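Local coordinates for protein heterodimeric restriction endonuclease R.BspD6I small subunit (Bacillus sp., PDB 2P14) that probably acts as the DNA-cleaving catalytic subunit of a heterodimeric type IIS restriction endonuclease, working in complex with a site-specific nickase subunit, at residues A[1-9]-A[20-31]. Numbering follows the deposited sequence.
Sequences MQDILDFYE and YFEWNTYRVFKK
Helix 2-7 runs nearly antiparallel to segment 20-31, at 160° with a closest axis approach of 9.6 Å, bringing I4 opposite N24. I4 is a knob among N24, R27, V28 and K31, F7 another among Y20, W23, N24 and R27. Between them N24, its CG anti to the backbone N (chi1 -158°), sends ND2 to I4 O in a nearly straight 2.8 Å hydrogen bond (173°). The same ND2 lies 3.3 Å above the centre of the Y8 ring, while N24 OD1 takes NE and NH2 of R27 side-on. The R27 guanidinium is also sandwiched between W23 CH2, offset toward the rim of one face, and I4 CG1 over the centre of the other. An alanine in place of N24 would probably leave I4 O without this donor and the R27 guanidinium without its acceptor and freer to turn. W23 points its edge at the F7 face, an offset edge-to-face pair. Y8 OH donates to T25 OG1 (2.7 Å), which in turn donates a hydrogen bond to F21 O. Water 1 links D3 OD2 to K31 NZ. Inward, Y8, F21 and T25 reach L109 of strand 104-110, and L5 and Y8 lean on helix 135-146, consistent with a PDDEXK nuclease core.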
loop_
_atom_site.group_PDB
_atom_site.type_symbol
_atom_site.label_atom_id
_atom_site.label_comp_id
_atom_site.label_asym_id
_atom_site.label_seq_id
_atom_site.Cartn_x
_atom_site.Cartn_y
_atom_site.Cartn_z
ATOM N N MET A 1 12.666 12.824 -3.080
ATOM C CA MET A 1 11.889 11.799 -2.343
ATOM C C MET A 1 11.605 12.145 -0.877
ATOM O O MET A 1 10.505 11.908 -0.368
ATOM C CB MET A 1 12.573 10.432 -2.436
ATOM C CG MET A 1 11.772 9.335 -1.743
ATOM S SD MET A 1 10.207 8.954 -2.590
ATOM C CE MET A 1 10.805 7.762 -3.790
ATOM N N GLN A 2 12.589 12.710 -0.180
ATOM C CA GLN A 2 12.395 13.113 1.196
ATOM C C GLN A 2 11.258 14.143 1.315
ATOM O O GLN A 2 10.532 14.145 2.313
ATOM C CB GLN A 2 13.691 13.686 1.790
ATOM C CG GLN A 2 13.581 13.890 3.302
ATOM C CD GLN A 2 13.354 12.580 4.065
ATOM O OE1 GLN A 2 14.099 11.604 3.885
ATOM N NE2 GLN A 2 12.312 12.548 4.913
ATOM N N ASP A 3 11.117 14.977 0.280
ATOM C CA ASP A 3 10.028 15.972 0.220
ATOM C C ASP A 3 8.673 15.278 0.220
ATOM O O ASP A 3 7.738 15.729 0.895
ATOM C CB ASP A 3 10.195 16.930 -0.995
ATOM C CG ASP A 3 9.936 16.266 -2.353
ATOM O OD1 ASP A 3 9.361 16.942 -3.241
ATOM O OD2 ASP A 3 10.288 15.071 -2.580
ATOM N N ILE A 4 8.589 14.167 -0.506
ATOM C CA ILE A 4 7.319 13.444 -0.625
ATOM C C ILE A 4 7.038 12.786 0.729
ATOM O O ILE A 4 5.912 12.847 1.245
ATOM C CB ILE A 4 7.349 12.403 -1.759
ATOM C CG1 ILE A 4 7.529 13.085 -3.116
ATOM C CG2 ILE A 4 6.048 11.577 -1.749
ATOM C CD1 ILE A 4 7.884 12.158 -4.247
ATOM N N LEU A 5 8.054 12.141 1.302
ATOM C CA LEU A 5 7.869 11.492 2.601
ATOM C C LEU A 5 7.440 12.473 3.679
ATOM O O LEU A 5 6.526 12.182 4.465
ATOM C CB LEU A 5 9.121 10.694 3.020
ATOM C CG LEU A 5 9.553 9.613 2.026
ATOM C CD1 LEU A 5 10.749 8.842 2.592
ATOM C CD2 LEU A 5 8.395 8.649 1.693
ATOM N N ASP A 6 8.089 13.645 3.716
ATOM C CA ASP A 6 7.741 14.688 4.697
ATOM C C ASP A 6 6.320 15.195 4.475
ATOM O O ASP A 6 5.660 15.605 5.430
ATOM C CB ASP A 6 8.718 15.880 4.626
ATOM C CG ASP A 6 10.135 15.524 5.042
ATOM O OD1 ASP A 6 10.331 14.507 5.734
ATOM O OD2 ASP A 6 11.047 16.294 4.651
ATOM N N PHE A 7 5.864 15.193 3.218
ATOM C CA PHE A 7 4.509 15.702 2.937
ATOM C C PHE A 7 3.419 14.865 3.619
ATOM O O PHE A 7 2.328 15.360 3.903
ATOM C CB PHE A 7 4.225 15.881 1.438
ATOM C CG PHE A 7 2.895 16.560 1.156
ATOM C CD1 PHE A 7 2.767 17.938 1.260
ATOM C CD2 PHE A 7 1.797 15.799 0.767
ATOM C CE1 PHE A 7 1.529 18.567 1.008
ATOM C CE2 PHE A 7 0.553 16.411 0.524
ATOM C CZ PHE A 7 0.422 17.783 0.637
ATOM N N TYR A 8 3.686 13.600 3.906
ATOM C CA TYR A 8 2.701 12.830 4.687
ATOM C C TYR A 8 2.279 13.523 5.972
ATOM O O TYR A 8 1.153 13.342 6.428
ATOM C CB TYR A 8 3.224 11.430 5.034
ATOM C CG TYR A 8 3.099 10.422 3.916
ATOM C CD1 TYR A 8 4.246 9.836 3.339
ATOM C CD2 TYR A 8 1.842 10.032 3.438
ATOM C CE1 TYR A 8 4.153 8.874 2.341
ATOM C CE2 TYR A 8 1.746 9.081 2.402
ATOM C CZ TYR A 8 2.897 8.512 1.873
ATOM O OH TYR A 8 2.786 7.569 0.901
ATOM N N GLU A 9 3.160 14.356 6.536
ATOM C CA GLU A 9 2.847 15.027 7.804
ATOM C C GLU A 9 1.990 16.281 7.576
ATOM O O GLU A 9 1.549 16.915 8.551
ATOM C CB GLU A 9 4.142 15.347 8.588
ATOM C CG GLU A 9 5.070 14.131 8.747
ATOM C CD GLU A 9 4.327 12.877 9.217
ATOM O OE1 GLU A 9 3.337 13.007 9.976
ATOM O OE2 GLU A 9 4.705 11.747 8.792
ATOM N N TYR A 20 -5.391 13.574 -0.786
ATOM C CA TYR A 20 -3.954 13.884 -0.773
ATOM C C TYR A 20 -3.102 12.710 -0.279
ATOM O O TYR A 20 -1.960 12.572 -0.685
ATOM C CB TYR A 20 -3.650 15.149 0.029
ATOM C CG TYR A 20 -4.074 16.413 -0.678
ATOM C CD1 TYR A 20 -3.153 17.207 -1.361
ATOM C CD2 TYR A 20 -5.424 16.796 -0.681
ATOM C CE1 TYR A 20 -3.589 18.413 -2.036
ATOM C CE2 TYR A 20 -5.847 17.949 -1.343
ATOM C CZ TYR A 20 -4.931 18.738 -1.998
ATOM O OH TYR A 20 -5.422 19.899 -2.607
ATOM N N PHE A 21 -3.687 11.855 0.544
ATOM C CA PHE A 21 -2.960 10.679 1.050
ATOM C C PHE A 21 -2.693 9.707 -0.081
ATOM O O PHE A 21 -1.546 9.246 -0.270
ATOM C CB PHE A 21 -3.791 10.038 2.168
ATOM C CG PHE A 21 -3.079 8.982 2.950
ATOM C CD1 PHE A 21 -1.852 9.235 3.548
ATOM C CD2 PHE A 21 -3.659 7.735 3.107
ATOM C CE1 PHE A 21 -1.212 8.226 4.306
ATOM C CE2 PHE A 21 -3.027 6.727 3.836
ATOM C CZ PHE A 21 -1.820 6.976 4.455
ATOM N N GLU A 22 -3.718 9.390 -0.874
ATOM C CA GLU A 22 -3.520 8.465 -2.014
ATOM C C GLU A 22 -2.595 9.107 -3.049
ATOM O O GLU A 22 -1.672 8.461 -3.576
ATOM C CB GLU A 22 -4.859 8.002 -2.626
ATOM C CG GLU A 22 -5.679 9.066 -3.338
ATOM C CD GLU A 22 -7.070 8.563 -3.747
ATOM O OE1 GLU A 22 -7.335 7.353 -3.630
ATOM O OE2 GLU A 22 -7.879 9.408 -4.213
ATOM N N TRP A 23 -2.778 10.403 -3.290
ATOM C CA TRP A 23 -1.910 11.096 -4.228
ATOM C C TRP A 23 -0.442 11.092 -3.812
ATOM O O TRP A 23 0.452 10.845 -4.646
ATOM C CB TRP A 23 -2.404 12.535 -4.396
ATOM C CG TRP A 23 -1.494 13.431 -5.202
ATOM C CD1 TRP A 23 -1.323 13.428 -6.556
ATOM C CD2 TRP A 23 -0.626 14.459 -4.690
ATOM N NE1 TRP A 23 -0.426 14.416 -6.926
ATOM C CE2 TRP A 23 0.019 15.061 -5.805
ATOM C CE3 TRP A 23 -0.371 14.964 -3.402
ATOM C CZ2 TRP A 23 0.922 16.129 -5.665
ATOM C CZ3 TRP A 23 0.534 16.000 -3.259
ATOM C CH2 TRP A 23 1.173 16.579 -4.389
ATOM N N ASN A 24 -0.186 11.294 -2.521
ATOM C CA ASN A 24 1.184 11.366 -2.071
ATOM C C ASN A 24 1.857 9.995 -2.205
ATOM O O ASN A 24 3.065 9.900 -2.543
ATOM C CB ASN A 24 1.281 11.846 -0.639
ATOM C CG ASN A 24 2.642 12.433 -0.353
ATOM O OD1 ASN A 24 3.147 13.248 -1.146
ATOM N ND2 ASN A 24 3.261 12.021 0.751
ATOM N N THR A 25 1.065 8.959 -1.981
ATOM C CA THR A 25 1.566 7.598 -2.109
ATOM C C THR A 25 1.901 7.290 -3.596
ATOM O O THR A 25 2.933 6.697 -3.926
ATOM C CB THR A 25 0.558 6.622 -1.504
ATOM O OG1 THR A 25 0.311 6.980 -0.141
ATOM C CG2 THR A 25 1.131 5.195 -1.572
ATOM N N TYR A 26 1.020 7.675 -4.508
ATOM C CA TYR A 26 1.319 7.633 -5.938
ATOM C C TYR A 26 2.630 8.378 -6.274
ATOM O O TYR A 26 3.442 7.862 -7.054
ATOM C CB TYR A 26 0.117 8.245 -6.669
ATOM C CG TYR A 26 0.395 8.774 -8.056
ATOM C CD1 TYR A 26 0.448 7.930 -9.167
ATOM C CD2 TYR A 26 0.595 10.141 -8.246
ATOM C CE1 TYR A 26 0.693 8.440 -10.451
ATOM C CE2 TYR A 26 0.832 10.653 -9.513
ATOM C CZ TYR A 26 0.900 9.810 -10.594
ATOM O OH TYR A 26 1.123 10.378 -11.837
ATOM N N ARG A 27 2.841 9.561 -5.700
ATOM C CA ARG A 27 4.108 10.284 -5.940
ATOM C C ARG A 27 5.330 9.444 -5.554
ATOM O O ARG A 27 6.340 9.494 -6.245
ATOM C CB ARG A 27 4.146 11.623 -5.192
ATOM C CG ARG A 27 3.095 12.637 -5.680
ATOM C CD ARG A 27 3.602 14.048 -5.461
ATOM N NE ARG A 27 3.713 14.347 -4.045
ATOM C CZ ARG A 27 4.389 15.379 -3.533
ATOM N NH1 ARG A 27 5.049 16.245 -4.319
ATOM N NH2 ARG A 27 4.410 15.554 -2.237
ATOM N N VAL A 28 5.239 8.684 -4.463
ATOM C CA VAL A 28 6.365 7.811 -4.059
ATOM C C VAL A 28 6.673 6.789 -5.150
ATOM O O VAL A 28 7.835 6.639 -5.594
ATOM C CB VAL A 28 6.061 7.080 -2.735
ATOM C CG1 VAL A 28 7.181 6.037 -2.445
ATOM C CG2 VAL A 28 5.972 8.042 -1.611
ATOM N N PHE A 29 5.638 6.074 -5.593
ATOM C CA PHE A 29 5.822 5.042 -6.623
ATOM C C PHE A 29 6.220 5.596 -7.997
ATOM O O PHE A 29 7.050 5.023 -8.707
ATOM C CB PHE A 29 4.607 4.130 -6.714
ATOM C CG PHE A 29 4.559 3.139 -5.614
ATOM C CD1 PHE A 29 5.259 1.920 -5.731
ATOM C CD2 PHE A 29 3.865 3.415 -4.442
ATOM C CE1 PHE A 29 5.252 0.998 -4.689
ATOM C CE2 PHE A 29 3.858 2.490 -3.401
ATOM C CZ PHE A 29 4.547 1.276 -3.540
ATOM N N LYS A 30 5.697 6.762 -8.333
ATOM C CA LYS A 30 6.126 7.412 -9.575
ATOM C C LYS A 30 7.623 7.750 -9.498
ATOM O O LYS A 30 8.389 7.521 -10.444
ATOM C CB LYS A 30 5.292 8.681 -9.809
ATOM C CG LYS A 30 5.617 9.410 -11.149
ATOM C CD LYS A 30 4.723 10.619 -11.343
ATOM C CE LYS A 30 5.118 11.378 -12.604
ATOM N NZ LYS A 30 4.756 10.555 -13.790
ATOM N N LYS A 31 8.055 8.277 -8.354
ATOM C CA LYS A 31 9.465 8.667 -8.205
ATOM C C LYS A 31 10.402 7.452 -8.132
ATOM O O LYS A 31 11.545 7.511 -8.619
ATOM C CB LYS A 31 9.678 9.563 -7.000
ATOM C CG LYS A 31 11.029 10.231 -7.083
ATOM C CD LYS A 31 11.103 11.493 -6.346
ATOM C CE LYS A 31 12.459 12.141 -6.541
ATOM N NZ LYS A 31 12.424 13.495 -6.002
HETATM O O HOH W 1 10.071 14.688 -5.419
#